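Local atomic coordinates of histidinol dehydrogenase (PDB entry 6AN0), a protein that probably catalyses the two successive NAD-dependent oxidations that turn L-histidinol into L-histidine, the last step of histidine biosynthesis, using a zinc ion. Residues I159-G169 with I184-A195; E207-P215 with F230-A238. One frame throughout, in Å; residues are numbered along the deposited sequence.

In the fold
Contacts 1 and 2 are two parallel strand pairings in one mixed sheet, each the closure of a beta-alpha-beta unit. They follow one another along the chain: strand 158-163, helix 173-181 and strand 186-189 make the first unit, helix 192-201 carries the chain across, and strand 211-213, helix 218-227 and strand 233-234 make the second. Their centres lie about 15 Å apart and their nearest atoms about 4 Å, without touching. Strand 117-132 runs between them, parallel to both 158-163 and 211-213, so the pairs flank it. Its Y132, predicted to bind NAD(+), lies near G191 of contact 1 and G214 of contact 2, consistent with the strand ends together bordering the cofactor site.

Contact 1. Residues I159-G169 with I184-A195; sequences ITLCTPPDESG and IKNIYKAGGIQA
T160 meets Y188 at the rim of its ring: CG2 lies 3.5 Å from CD1 of Y188, near the ring plane, while OG1 faces CE1 in that plane. A chi1 of -77° sets OG1 beside the threonine's backbone N and CG2 opposite it, turned to the ring; the two side chains cross at about a right angle. C162 follows on the same face, with SG 4.2 Å from CB of Y188 and CB against the methyl of A195. On the other face I159 and L161 converge on I184, both nearly perpendicular to it; CG2 of I159 touches I184 CG1 at 3.9 Å, and CB of L161 packs on I184 CG2.

K189 reaches further along the partner segment: its CB rests by CD of P165, and the extended chain carries NZ on to a hydrogen bond (2.9 Å) with O of G169, last residue of the type I turn D166-G169; NZ also forms a salt bridge with E74. The backbones are joined in parallel register, as in Y188 N to L161 O (2.9 Å), and water 1 links I159 O to K185 N. G192 N bonds to the hydroxyl of Y132, which like Q194 is predicted to bind NAD(+).

This pairing closes a beta-alpha-beta unit whose helix 173-181 covers I187 and T163. Strand 117-132 bonds to the far side of strand 158-163, while helix 50-61 packs on P164, P165 and A190.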
ATOM      1  N   ILE A 159      17.000   4.633  -9.079  1.00 21.69           N
ATOM      2  CA  ILE A 159      15.790   4.550  -9.898  1.00 18.95           C
ATOM      3  C   ILE A 159      16.140   3.850 -11.204  1.00 23.51           C
ATOM      4  O   ILE A 159      17.017   4.307 -11.945  1.00 23.35           O
ATOM      5  CB  ILE A 159      15.191   5.934 -10.179  1.00 20.02           C
ATOM      6  CG1 ILE A 159      14.824   6.624  -8.857  1.00 24.83           C
ATOM      7  CG2 ILE A 159      13.990   5.772 -11.132  1.00 21.13           C
ATOM      8  CD1 ILE A 159      14.491   8.103  -8.973  1.00 25.29           C
ATOM      9  N   THR A 160      15.446   2.754 -11.491  1.00 18.47           N
ATOM     10  CA  THR A 160      15.636   1.986 -12.709  1.00 22.82           C
ATOM     11  C   THR A 160      14.416   2.174 -13.595  1.00 22.09           C
ATOM     12  O   THR A 160      13.288   2.205 -13.098  1.00 22.89           O
ATOM     13  CB  THR A 160      15.824   0.499 -12.380  1.00 26.59           C
ATOM     14  OG1 THR A 160      17.156   0.296 -11.898  1.00 30.90           O
ATOM     15  CG2 THR A 160      15.585  -0.380 -13.606  1.00 38.79           C
ATOM     16  N   LEU A 161      14.636   2.316 -14.906  1.00 20.27           N
ATOM     17  CA  LEU A 161      13.531   2.360 -15.862  1.00 20.92           C
ATOM     18  C   LEU A 161      13.769   1.305 -16.936  1.00 19.96           C
ATOM     19  O   LEU A 161      14.819   1.317 -17.586  1.00 19.82           O
ATOM     20  CB  LEU A 161      13.412   3.755 -16.485  1.00 19.27           C
ATOM     21  CG  LEU A 161      12.108   4.011 -17.246  1.00 26.74           C
ATOM     22  CD1 LEU A 161      11.783   5.502 -17.172  1.00 37.15           C
ATOM     23  CD2 LEU A 161      12.190   3.566 -18.692  1.00 27.13           C
ATOM     24  N   CYS A 162      12.804   0.396 -17.114  1.00 18.24           N
ATOM     25  CA  CYS A 162      12.819  -0.619 -18.167  1.00 25.05           C
ATOM     26  C   CYS A 162      11.759  -0.295 -19.210  1.00 22.30           C
ATOM     27  O   CYS A 162      10.604  -0.029 -18.862  1.00 20.17           O
ATOM     28  CB  CYS A 162      12.533  -2.015 -17.610  1.00 23.43           C
ATOM     29  SG  CYS A 162      13.861  -2.708 -16.606  1.00 24.11           S
ATOM     30  N   THR A 163      12.136  -0.376 -20.488  1.00 20.75           N
ATOM     31  CA  THR A 163      11.192  -0.131 -21.575  1.00 20.99           C
ATOM     32  C   THR A 163      11.708  -0.875 -22.796  1.00 20.73           C
ATOM     33  O   THR A 163      12.926  -0.873 -23.029  1.00 23.42           O
ATOM     34  CB  THR A 163      11.039   1.384 -21.837  1.00 23.33           C
ATOM     35  OG1 THR A 163       9.982   1.633 -22.778  1.00 23.45           O
ATOM     36  CG2 THR A 163      12.326   2.000 -22.350  1.00 24.80           C
ATOM     37  N   PRO A 164      10.852  -1.562 -23.549  1.00 25.42           N
ATOM     38  CA  PRO A 164      11.348  -2.509 -24.568  1.00 21.30           C
ATOM     39  C   PRO A 164      11.796  -1.803 -25.836  1.00 28.99           C
ATOM     40  O   PRO A 164      11.220  -0.781 -26.234  1.00 27.80           O
ATOM     41  CB  PRO A 164      10.137  -3.412 -24.833  1.00 24.71           C
ATOM     42  CG  PRO A 164       8.953  -2.604 -24.408  1.00 23.65           C
ATOM     43  CD  PRO A 164       9.417  -1.753 -23.261  1.00 22.14           C
ATOM     44  N   PRO A 165      12.821  -2.330 -26.502  1.00 23.79           N
ATOM     45  CA  PRO A 165      13.270  -1.754 -27.772  1.00 28.44           C
ATOM     46  C   PRO A 165      12.344  -2.114 -28.923  1.00 31.48           C
ATOM     47  O   PRO A 165      11.589  -3.089 -28.879  1.00 29.42           O
ATOM     48  CB  PRO A 165      14.645  -2.398 -27.979  1.00 28.46           C
ATOM     49  CG  PRO A 165      14.491  -3.755 -27.326  1.00 25.73           C
ATOM     50  CD  PRO A 165      13.642  -3.484 -26.096  1.00 24.92           C
ATOM     51  N   ASP A 166      12.433  -1.317 -29.984  1.00 28.59           N
ATOM     52  CA  ASP A 166      11.816  -1.731 -31.231  1.00 30.88           C
ATOM     53  C   ASP A 166      12.738  -2.738 -31.929  1.00 31.18           C
ATOM     54  O   ASP A 166      13.781  -3.129 -31.397  1.00 29.75           O
ATOM     55  CB  ASP A 166      11.465  -0.513 -32.087  1.00 34.49           C
ATOM     56  CG  ASP A 166      12.684   0.244 -32.614  1.00 43.94           C
ATOM     57  OD1 ASP A 166      13.827  -0.257 -32.572  1.00 36.29           O
ATOM     58  OD2 ASP A 166      12.478   1.375 -33.100  1.00 39.83           O
ATOM     59  N   GLU A 167      12.357  -3.177 -33.128  1.00 33.13           N
ATOM     60  CA  GLU A 167      13.116  -4.237 -33.786  1.00 41.44           C
ATOM     61  C   GLU A 167      14.519  -3.794 -34.178  1.00 45.56           C
ATOM     62  O   GLU A 167      15.370  -4.647 -34.454  1.00 38.86           O
ATOM     63  CB  GLU A 167      12.360  -4.754 -35.013  1.00 38.53           C
ATOM     64  CG  GLU A 167      10.967  -5.269 -34.667  1.00 48.04           C
ATOM     65  CD  GLU A 167      10.429  -6.286 -35.659  1.00 58.76           C
ATOM     66  OE1 GLU A 167      11.164  -6.665 -36.592  1.00 61.71           O
ATOM     67  OE2 GLU A 167       9.267  -6.715 -35.490  1.00 64.09           O
ATOM     68  N   SER A 168      14.788  -2.495 -34.195  1.00 39.54           N
ATOM     69  CA  SER A 168      16.122  -1.997 -34.490  1.00 41.05           C
ATOM     70  C   SER A 168      16.941  -1.744 -33.234  1.00 39.57           C
ATOM     71  O   SER A 168      18.070  -1.245 -33.336  1.00 38.77           O
ATOM     72  CB  SER A 168      16.026  -0.716 -35.319  1.00 44.61           C
ATOM     73  OG  SER A 168      15.267  -0.942 -36.492  1.00 55.40           O
ATOM     74  N   GLY A 169      16.406  -2.078 -32.061  1.00 29.49           N
ATOM     75  CA  GLY A 169      17.085  -1.857 -30.802  1.00 30.66           C
ATOM     76  C   GLY A 169      16.917  -0.480 -30.189  1.00 35.29           C
ATOM     77  O   GLY A 169      17.578  -0.186 -29.185  1.00 36.13           O
ATOM     78  N   ILE A 184      16.894  10.307 -14.266  1.00 25.33           N
ATOM     79  CA  ILE A 184      16.991   8.853 -14.303  1.00 21.37           C
ATOM     80  C   ILE A 184      18.149   8.486 -15.225  1.00 28.95           C
ATOM     81  O   ILE A 184      18.146   8.842 -16.409  1.00 30.41           O
ATOM     82  CB  ILE A 184      15.671   8.223 -14.774  1.00 20.39           C
ATOM     83  CG1 ILE A 184      14.540   8.545 -13.786  1.00 22.75           C
ATOM     84  CG2 ILE A 184      15.832   6.719 -14.949  1.00 23.96           C
ATOM     85  CD1 ILE A 184      13.184   8.141 -14.283  1.00 24.28           C
ATOM     86  N   LYS A 185      19.158   7.792 -14.679  1.00 23.05           N
ATOM     87  CA  LYS A 185      20.334   7.423 -15.453  1.00 30.04           C
ATOM     88  C   LYS A 185      20.427   5.939 -15.774  1.00 30.86           C
ATOM     89  O   LYS A 185      21.209   5.567 -16.651  1.00 32.48           O
ATOM     90  CB  LYS A 185      21.615   7.844 -14.715  1.00 33.99           C
ATOM     91  CG  LYS A 185      21.730   9.344 -14.498  1.00 36.23           C
ATOM     92  CD  LYS A 185      21.836  10.068 -15.831  1.00 52.12           C
ATOM     93  CE  LYS A 185      21.520  11.549 -15.690  1.00 66.98           C
ATOM     94  NZ  LYS A 185      22.411  12.212 -14.706  1.00 64.49           N
ATOM     95  N   ASN A 186      19.664   5.091 -15.093  1.00 24.84           N
ATOM     96  CA  ASN A 186      19.732   3.639 -15.264  1.00 27.50           C
ATOM     97  C   ASN A 186      18.534   3.227 -16.111  1.00 21.05           C
ATOM     98  O   ASN A 186      17.456   2.954 -15.591  1.00 25.14           O
ATOM     99  CB  ASN A 186      19.720   2.923 -13.914  1.00 29.65           C
ATOM    100  CG  ASN A 186      20.935   3.260 -13.043  1.00 37.26           C
ATOM    101  OD1 ASN A 186      21.961   3.729 -13.531  1.00 44.53           O
ATOM    102  ND2 ASN A 186      20.816   3.003 -11.744  1.00 44.33           N
ATOM    103  N   ILE A 187      18.734   3.169 -17.430  1.00 24.28           N
ATOM    104  CA  ILE A 187      17.666   2.895 -18.386  1.00 22.35           C
ATOM    105  C   ILE A 187      18.037   1.640 -19.159  1.00 23.05           C
ATOM    106  O   ILE A 187      19.139   1.558 -19.719  1.00 24.54           O
ATOM    107  CB  ILE A 187      17.450   4.085 -19.340  1.00 22.71           C
ATOM    108  CG1 ILE A 187      17.209   5.375 -18.540  1.00 22.95           C
ATOM    109  CG2 ILE A 187      16.312   3.811 -20.315  1.00 25.73           C
ATOM    110  CD1 ILE A 187      17.119   6.611 -19.419  1.00 27.45           C
ATOM    111  N   TYR A 188      17.117   0.678 -19.202  1.00 23.80           N
ATOM    112  CA  TYR A 188      17.391  -0.644 -19.738  1.00 25.11           C
ATOM    113  C   TYR A 188      16.397  -0.998 -20.833  1.00 27.54           C
ATOM    114  O   TYR A 188      15.186  -0.787 -20.690  1.00 25.14           O
ATOM    115  CB  TYR A 188      17.351  -1.695 -18.620  1.00 20.94           C
ATOM    116  CG  TYR A 188      18.293  -1.340 -17.501  1.00 23.93           C
ATOM    117  CD1 TYR A 188      17.816  -0.807 -16.307  1.00 26.37           C
ATOM    118  CD2 TYR A 188      19.663  -1.476 -17.662  1.00 24.23           C
ATOM    119  CE1 TYR A 188      18.690  -0.471 -15.284  1.00 29.34           C
ATOM    120  CE2 TYR A 188      20.538  -1.144 -16.650  1.00 25.83           C
ATOM    121  CZ  TYR A 188      20.048  -0.635 -15.467  1.00 28.63           C
ATOM    122  OH  TYR A 188      20.927  -0.303 -14.460  1.00 29.27           O
ATOM    123  N   LYS A 189      16.925  -1.566 -21.913  1.00 25.40           N
ATOM    124  CA  LYS A 189      16.127  -2.037 -23.045  1.00 20.99           C
ATOM    125  C   LYS A 189      15.556  -3.403 -22.683  1.00 28.42           C
ATOM    126  O   LYS A 189      16.179  -4.438 -22.917  1.00 31.35           O
ATOM    127  CB  LYS A 189      16.981  -2.118 -24.299  1.00 20.87           C
ATOM    128  CG  LYS A 189      17.605  -0.804 -24.736  1.00 24.29           C
ATOM    129  CD  LYS A 189      18.519  -1.041 -25.941  1.00 24.64           C
ATOM    130  CE  LYS A 189      19.185   0.243 -26.393  1.00 29.81           C
ATOM    131  NZ  LYS A 189      19.971   0.057 -27.651  1.00 32.85           N
ATOM    132  N   ALA A 190      14.354  -3.409 -22.110  1.00 24.27           N
ATOM    133  CA  ALA A 190      13.727  -4.651 -21.667  1.00 26.42           C
ATOM    134  C   ALA A 190      12.238  -4.424 -21.485  1.00 21.98           C
ATOM    135  O   ALA A 190      11.823  -3.375 -20.981  1.00 23.61           O
ATOM    136  CB  ALA A 190      14.324  -5.151 -20.344  1.00 23.34           C
ATOM    137  N   GLY A 191      11.436  -5.421 -21.861  1.00 25.55           N
ATOM    138  CA  GLY A 191      10.000  -5.336 -21.701  1.00 24.52           C
ATOM    139  C   GLY A 191       9.422  -6.608 -21.108  1.00 22.90           C
ATOM    140  O   GLY A 191      10.132  -7.586 -20.863  1.00 23.72           O
ATOM    141  N   GLY A 192       8.109  -6.565 -20.890  1.00 22.12           N
ATOM    142  CA  GLY A 192       7.330  -7.769 -20.625  1.00 27.56           C
ATOM    143  C   GLY A 192       7.661  -8.445 -19.301  1.00 21.66           C
ATOM    144  O   GLY A 192       8.141  -7.827 -18.350  1.00 18.83           O
ATOM    145  N   ILE A 193       7.364  -9.752 -19.251  1.00 22.90           N
ATOM    146  CA  ILE A 193       7.604 -10.520 -18.029  1.00 23.11           C
ATOM    147  C   ILE A 193       9.082 -10.480 -17.658  1.00 21.49           C
ATOM    148  O   ILE A 193       9.437 -10.359 -16.477  1.00 22.27           O
ATOM    149  CB  ILE A 193       7.108 -11.971 -18.185  1.00 25.93           C
ATOM    150  CG1 ILE A 193       5.609 -12.027 -18.502  1.00 21.74           C
ATOM    151  CG2 ILE A 193       7.370 -12.761 -16.896  1.00 21.95           C
ATOM    152  CD1 ILE A 193       5.150 -13.458 -18.948  1.00 22.45           C
ATOM    153  N   GLN A 194       9.968 -10.583 -18.658  1.00 23.84           N
ATOM    154  CA  GLN A 194      11.396 -10.649 -18.366  1.00 21.29           C
ATOM    155  C   GLN A 194      11.913  -9.358 -17.738  1.00 25.64           C
ATOM    156  O   GLN A 194      12.790  -9.411 -16.867  1.00 21.97           O
ATOM    157  CB  GLN A 194      12.195 -11.019 -19.632  1.00 21.59           C
ATOM    158  CG  GLN A 194      12.046 -10.064 -20.858  1.00 22.95           C
ATOM    159  CD  GLN A 194      10.842 -10.390 -21.752  1.00 25.93           C
ATOM    160  OE1 GLN A 194       9.943 -11.137 -21.363  1.00 25.33           O
ATOM    161  NE2 GLN A 194      10.824  -9.819 -22.958  1.00 26.75           N
ATOM    162  N   ALA A 195      11.369  -8.197 -18.126  1.00 18.98           N
ATOM    163  CA  ALA A 195      11.753  -6.955 -17.461  1.00 21.65           C
ATOM    164  C   ALA A 195      11.319  -6.952 -16.001  1.00 23.29           C
ATOM    165  O   ALA A 195      12.092  -6.563 -15.115  1.00 20.07           O
ATOM    166  CB  ALA A 195      11.165  -5.741 -18.189  1.00 21.40           C
TER
HETATM  167  O   HOH W   1      18.742   6.218 -12.426  1.00 27.87           O

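Contact 2. Residues E207-P215 with F230-A238; sequences EKADKIFGP and FGVAIDMPA. With EDO (1,2-ethanediol), chain D.
The side chain of K211 passes over A233 of strand 233-234 and can be followed atom by atom to a bound molecule of 1,2-ethanediol, probably from the crystallisation liquor. CB starts close to the carbonyl O and methyl of A233. With CG anti to the backbone N (chi1 -172°), the chain leaves extended, slanting across A233, and CG comes 3.7 Å from A233 CB. CD stays near the same methyl, CE passes the carbonyl O of I234, and NZ ends 3.5 Å from O2 of the diol, a weak hydrogen bond. The same ammonium group also bonds to the carbonyl O of S389, while O2 donates to the carbonyl O of D235 at 2.8 Å.

Beneath this chain the strands are joined in parallel fashion: I212 N bonds to A233 O at 2.9 Å, and A233 N reaches back to D210 O almost straight (173°). On the opposite face of the sheet CD1 of I212 meets CG2 of V232, the two side chains crossing at about a right angle, where helix 192-201 covers both.

Beyond the strand end D235 folds back on F213. Its CB lies 3.4 Å from CD1 of the ring, and ring and carboxylate planes stand 69° apart. OD2 takes the N-H of G214 at 2.9 Å, from above the carboxylate plane, while OD1 forms a salt bridge with K224 of helix 218-227.

N381 of the second subunit bonds to the D210 carbonyl, so the pairing also meets the dimer interface. Chemically, OD2 of D235 accepts from a backbone amide while OD1 pairs with a lysine, which would probably favour the ionised form and ties the loop after strand 211-213 to helix 218-227.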
ATOM      1  N   GLU A 207      20.238  -3.940 -11.033  1.00 26.48           N
ATOM      2  CA  GLU A 207      20.082  -4.187  -9.606  1.00 31.64           C
ATOM      3  C   GLU A 207      18.601  -4.325  -9.275  1.00 29.63           C
ATOM      4  O   GLU A 207      17.755  -3.638  -9.852  1.00 29.95           O
ATOM      5  CB  GLU A 207      20.697  -3.057  -8.783  1.00 32.80           C
ATOM      6  N   LYS A 208      18.284  -5.215  -8.344  1.00 25.35           N
ATOM      7  CA  LYS A 208      16.883  -5.501  -8.098  1.00 24.82           C
ATOM      8  C   LYS A 208      16.221  -4.359  -7.341  1.00 27.07           C
ATOM      9  O   LYS A 208      16.848  -3.666  -6.530  1.00 23.55           O
ATOM     10  CB  LYS A 208      16.709  -6.815  -7.339  1.00 30.03           C
ATOM     11  CG  LYS A 208      16.986  -6.792  -5.861  1.00 31.07           C
ATOM     12  CD  LYS A 208      16.760  -8.197  -5.276  1.00 41.26           C
ATOM     13  CE  LYS A 208      17.182  -8.288  -3.821  1.00 48.87           C
ATOM     14  NZ  LYS A 208      16.468  -7.279  -2.993  1.00 49.55           N
ATOM     15  N   ALA A 209      14.939  -4.180  -7.630  1.00 19.12           N
ATOM     16  CA  ALA A 209      14.100  -3.143  -7.057  1.00 21.15           C
ATOM     17  C   ALA A 209      13.476  -3.604  -5.744  1.00 17.64           C
ATOM     18  O   ALA A 209      13.258  -4.799  -5.520  1.00 19.71           O
ATOM     19  CB  ALA A 209      12.998  -2.776  -8.052  1.00 20.77           C
ATOM     20  N   ASP A 210      13.184  -2.639  -4.865  1.00 18.41           N
ATOM     21  CA  ASP A 210      12.341  -2.910  -3.705  1.00 18.62           C
ATOM     22  C   ASP A 210      10.860  -2.758  -4.019  1.00 17.46           C
ATOM     23  O   ASP A 210      10.026  -3.399  -3.369  1.00 18.83           O
ATOM     24  CB  ASP A 210      12.694  -1.964  -2.547  1.00 17.15           C
ATOM     25  CG  ASP A 210      14.146  -2.096  -2.106  1.00 28.62           C
ATOM     26  OD1 ASP A 210      14.847  -1.061  -2.016  1.00 25.37           O
ATOM     27  OD2 ASP A 210      14.583  -3.241  -1.841  1.00 24.49           O
ATOM     28  N   LYS A 211      10.525  -1.913  -4.993  1.00 18.06           N
ATOM     29  CA  LYS A 211       9.141  -1.654  -5.376  1.00 16.06           C
ATOM     30  C   LYS A 211       9.115  -1.329  -6.865  1.00 19.70           C
ATOM     31  O   LYS A 211       9.974  -0.587  -7.354  1.00 19.58           O
ATOM     32  CB  LYS A 211       8.542  -0.503  -4.548  1.00 15.17           C
ATOM     33  CG  LYS A 211       7.041  -0.296  -4.737  1.00 19.65           C
ATOM     34  CD  LYS A 211       6.468   0.602  -3.614  1.00 19.18           C
ATOM     35  CE  LYS A 211       4.974   0.866  -3.794  1.00 17.11           C
ATOM     36  NZ  LYS A 211       4.410   1.605  -2.595  1.00 17.51           N
ATOM     37  N   ILE A 212       8.130  -1.886  -7.579  1.00 16.41           N
ATOM     38  CA  ILE A 212       7.998  -1.721  -9.027  1.00 16.17           C
ATOM     39  C   ILE A 212       6.706  -0.973  -9.338  1.00 18.44           C
ATOM     40  O   ILE A 212       5.640  -1.326  -8.821  1.00 20.28           O
ATOM     41  CB  ILE A 212       8.021  -3.086  -9.743  1.00 23.98           C
ATOM     42  CG1 ILE A 212       9.379  -3.779  -9.530  1.00 20.70           C
ATOM     43  CG2 ILE A 212       7.676  -2.931 -11.234  1.00 19.42           C
ATOM     44  CD1 ILE A 212       9.394  -5.285  -9.915  1.00 18.52           C
ATOM     45  N   PHE A 213       6.806   0.038 -10.204  1.00 18.93           N
ATOM     46  CA  PHE A 213       5.711   0.920 -10.589  1.00 17.44           C
ATOM     47  C   PHE A 213       5.457   0.841 -12.090  1.00 24.43           C
ATOM     48  O   PHE A 213       6.389   0.657 -12.878  1.00 22.51           O
ATOM     49  CB  PHE A 213       6.040   2.379 -10.272  1.00 20.03           C
ATOM     50  CG  PHE A 213       6.130   2.688  -8.815  1.00 20.15           C
ATOM     51  CD1 PHE A 213       5.085   3.331  -8.173  1.00 20.51           C
ATOM     52  CD2 PHE A 213       7.267   2.348  -8.086  1.00 22.02           C
ATOM     53  CE1 PHE A 213       5.166   3.638  -6.818  1.00 18.20           C
ATOM     54  CE2 PHE A 213       7.352   2.651  -6.735  1.00 23.33           C
ATOM     55  CZ  PHE A 213       6.306   3.293  -6.103  1.00 19.66           C
ATOM     56  N   GLY A 214       4.203   1.052 -12.488  1.00 21.80           N
ATOM     57  CA  GLY A 214       3.873   1.270 -13.883  1.00 22.54           C
ATOM     58  C   GLY A 214       2.996   0.171 -14.464  1.00 24.54           C
ATOM     59  O   GLY A 214       3.279  -1.014 -14.307  1.00 28.21           O
ATOM     60  N   PRO A 215       1.907   0.546 -15.128  1.00 33.02           N
ATOM     61  CA  PRO A 215       1.022  -0.459 -15.731  1.00 29.61           C
ATOM     62  C   PRO A 215       1.550  -0.984 -17.059  1.00 26.50           C
ATOM     63  O   PRO A 215       2.437  -0.411 -17.691  1.00 27.76           O
ATOM     64  CB  PRO A 215      -0.295   0.305 -15.924  1.00 32.15           C
ATOM     65  CG  PRO A 215       0.126   1.728 -16.078  1.00 37.80           C
ATOM     66  CD  PRO A 215       1.295   1.890 -15.135  1.00 39.43           C
ATOM     67  N   PHE A 230       7.822 -12.955  -4.262  1.00 24.94           N
ATOM     68  CA  PHE A 230       9.262 -13.049  -4.072  1.00 22.20           C
ATOM     69  C   PHE A 230       9.822 -11.837  -3.333  1.00 26.82           C
ATOM     70  O   PHE A 230      11.032 -11.601  -3.355  1.00 33.63           O
ATOM     71  CB  PHE A 230       9.950 -13.255  -5.419  1.00 27.52           C
ATOM     72  CG  PHE A 230       9.520 -14.524  -6.103  1.00 32.55           C
ATOM     73  CD1 PHE A 230      10.114 -15.730  -5.772  1.00 29.25           C
ATOM     74  CD2 PHE A 230       8.494 -14.517  -7.034  1.00 29.99           C
ATOM     75  CE1 PHE A 230       9.706 -16.910  -6.378  1.00 37.86           C
ATOM     76  CE2 PHE A 230       8.080 -15.690  -7.649  1.00 29.33           C
ATOM     77  CZ  PHE A 230       8.687 -16.891  -7.317  1.00 35.36           C
ATOM     78  N   GLY A 231       8.959 -11.048  -2.703  1.00 27.06           N
ATOM     79  CA  GLY A 231       9.396 -10.016  -1.782  1.00 29.52           C
ATOM     80  C   GLY A 231       9.316  -8.589  -2.286  1.00 25.46           C
ATOM     81  O   GLY A 231       9.526  -7.676  -1.486  1.00 25.61           O
ATOM     82  N   VAL A 232       9.035  -8.352  -3.564  1.00 20.02           N
ATOM     83  CA  VAL A 232       8.996  -6.980  -4.072  1.00 20.25           C
ATOM     84  C   VAL A 232       7.605  -6.394  -3.829  1.00 27.22           C
ATOM     85  O   VAL A 232       6.602  -7.119  -3.824  1.00 23.74           O
ATOM     86  CB  VAL A 232       9.396  -6.946  -5.569  1.00 27.04           C
ATOM     87  CG1 VAL A 232       8.286  -7.487  -6.441  1.00 25.68           C
ATOM     88  CG2 VAL A 232       9.782  -5.539  -6.009  1.00 26.04           C
ATOM     89  N   ALA A 233       7.539  -5.078  -3.577  1.00 21.87           N
ATOM     90  CA  ALA A 233       6.261  -4.376  -3.501  1.00 16.55           C
ATOM     91  C   ALA A 233       5.871  -3.880  -4.892  1.00 20.27           C
ATOM     92  O   ALA A 233       6.730  -3.661  -5.742  1.00 18.87           O
ATOM     93  CB  ALA A 233       6.336  -3.195  -2.523  1.00 17.93           C
ATOM     94  N   ILE A 234       4.566  -3.689  -5.125  1.00 18.33           N
ATOM     95  CA  ILE A 234       4.117  -3.073  -6.371  1.00 14.93           C
ATOM     96  C   ILE A 234       3.183  -1.908  -6.063  1.00 19.97           C
ATOM     97  O   ILE A 234       2.657  -1.783  -4.954  1.00 21.75           O
ATOM     98  CB  ILE A 234       3.433  -4.091  -7.314  1.00 22.36           C
ATOM     99  CG1 ILE A 234       2.118  -4.601  -6.716  1.00 24.44           C
ATOM    100  CG2 ILE A 234       4.410  -5.240  -7.619  1.00 20.47           C
ATOM    101  CD1 ILE A 234       1.348  -5.516  -7.659  1.00 29.50           C
ATOM    102  N   ASP A 235       2.985  -1.041  -7.070  1.00 21.55           N
ATOM    103  CA  ASP A 235       2.235   0.197  -6.839  1.00 24.58           C
ATOM    104  C   ASP A 235       0.761  -0.082  -6.583  1.00 30.71           C
ATOM    105  O   ASP A 235       0.210   0.334  -5.556  1.00 31.88           O
ATOM    106  CB  ASP A 235       2.413   1.202  -7.994  1.00 21.98           C
ATOM    107  CG  ASP A 235       2.260   0.593  -9.395  1.00 21.86           C
ATOM    108  OD1 ASP A 235       2.162  -0.646  -9.564  1.00 22.22           O
ATOM    109  OD2 ASP A 235       2.267   1.406 -10.354  1.00 24.05           O
ATOM    110  N   MET A 236       0.114  -0.804  -7.478  1.00 24.43           N
ATOM    111  CA  MET A 236      -1.305  -1.097  -7.319  1.00 27.87           C
ATOM    112  C   MET A 236      -1.701  -2.150  -8.347  1.00 27.52           C
ATOM    113  O   MET A 236      -0.938  -2.388  -9.290  1.00 28.70           O
ATOM    114  CB  MET A 236      -2.126   0.168  -7.525  1.00 31.93           C
ATOM    115  CG  MET A 236      -2.040   0.649  -8.946  1.00 36.76           C
ATOM    116  SD  MET A 236      -2.873   2.228  -9.124  1.00 35.31           S
ATOM    117  CE  MET A 236      -1.779   3.285  -8.196  1.00 23.70           C
ATOM    118  N   PRO A 237      -2.877  -2.773  -8.221  1.00 37.14           N
ATOM    119  CA  PRO A 237      -3.354  -3.675  -9.277  1.00 30.14           C
ATOM    120  C   PRO A 237      -3.721  -2.911 -10.540  1.00 38.10           C
ATOM    121  O   PRO A 237      -3.953  -1.702 -10.528  1.00 29.87           O
ATOM    122  CB  PRO A 237      -4.593  -4.336  -8.661  1.00 32.01           C
ATOM    123  CG  PRO A 237      -4.556  -4.004  -7.217  1.00 30.10           C
ATOM    124  CD  PRO A 237      -3.820  -2.722  -7.090  1.00 35.41           C
ATOM    125  N   ALA A 238      -3.803  -3.646 -11.645  1.00 36.75           N
ATOM    126  CA  ALA A 238      -3.959  -3.030 -12.956  1.00 45.48           C
ATOM    127  C   ALA A 238      -5.326  -3.336 -13.570  1.00 46.75           C
ATOM    128  O   ALA A 238      -6.084  -4.195 -13.101  1.00 46.59           O
ATOM    129  CB  ALA A 238      -2.836  -3.484 -13.898  1.00 46.52           C
TER
HETATM  130  C1  EDO D 503      -0.470   3.768  -4.487  0.65 28.30           C
HETATM  131  O1  EDO D 503       0.084   4.378  -3.314  0.65 26.70           O
HETATM  132  C2  EDO D 503       0.727   3.210  -5.246  0.65 24.08           C
HETATM  133  O2  EDO D 503       1.481   2.460  -4.305  0.65  7.31           O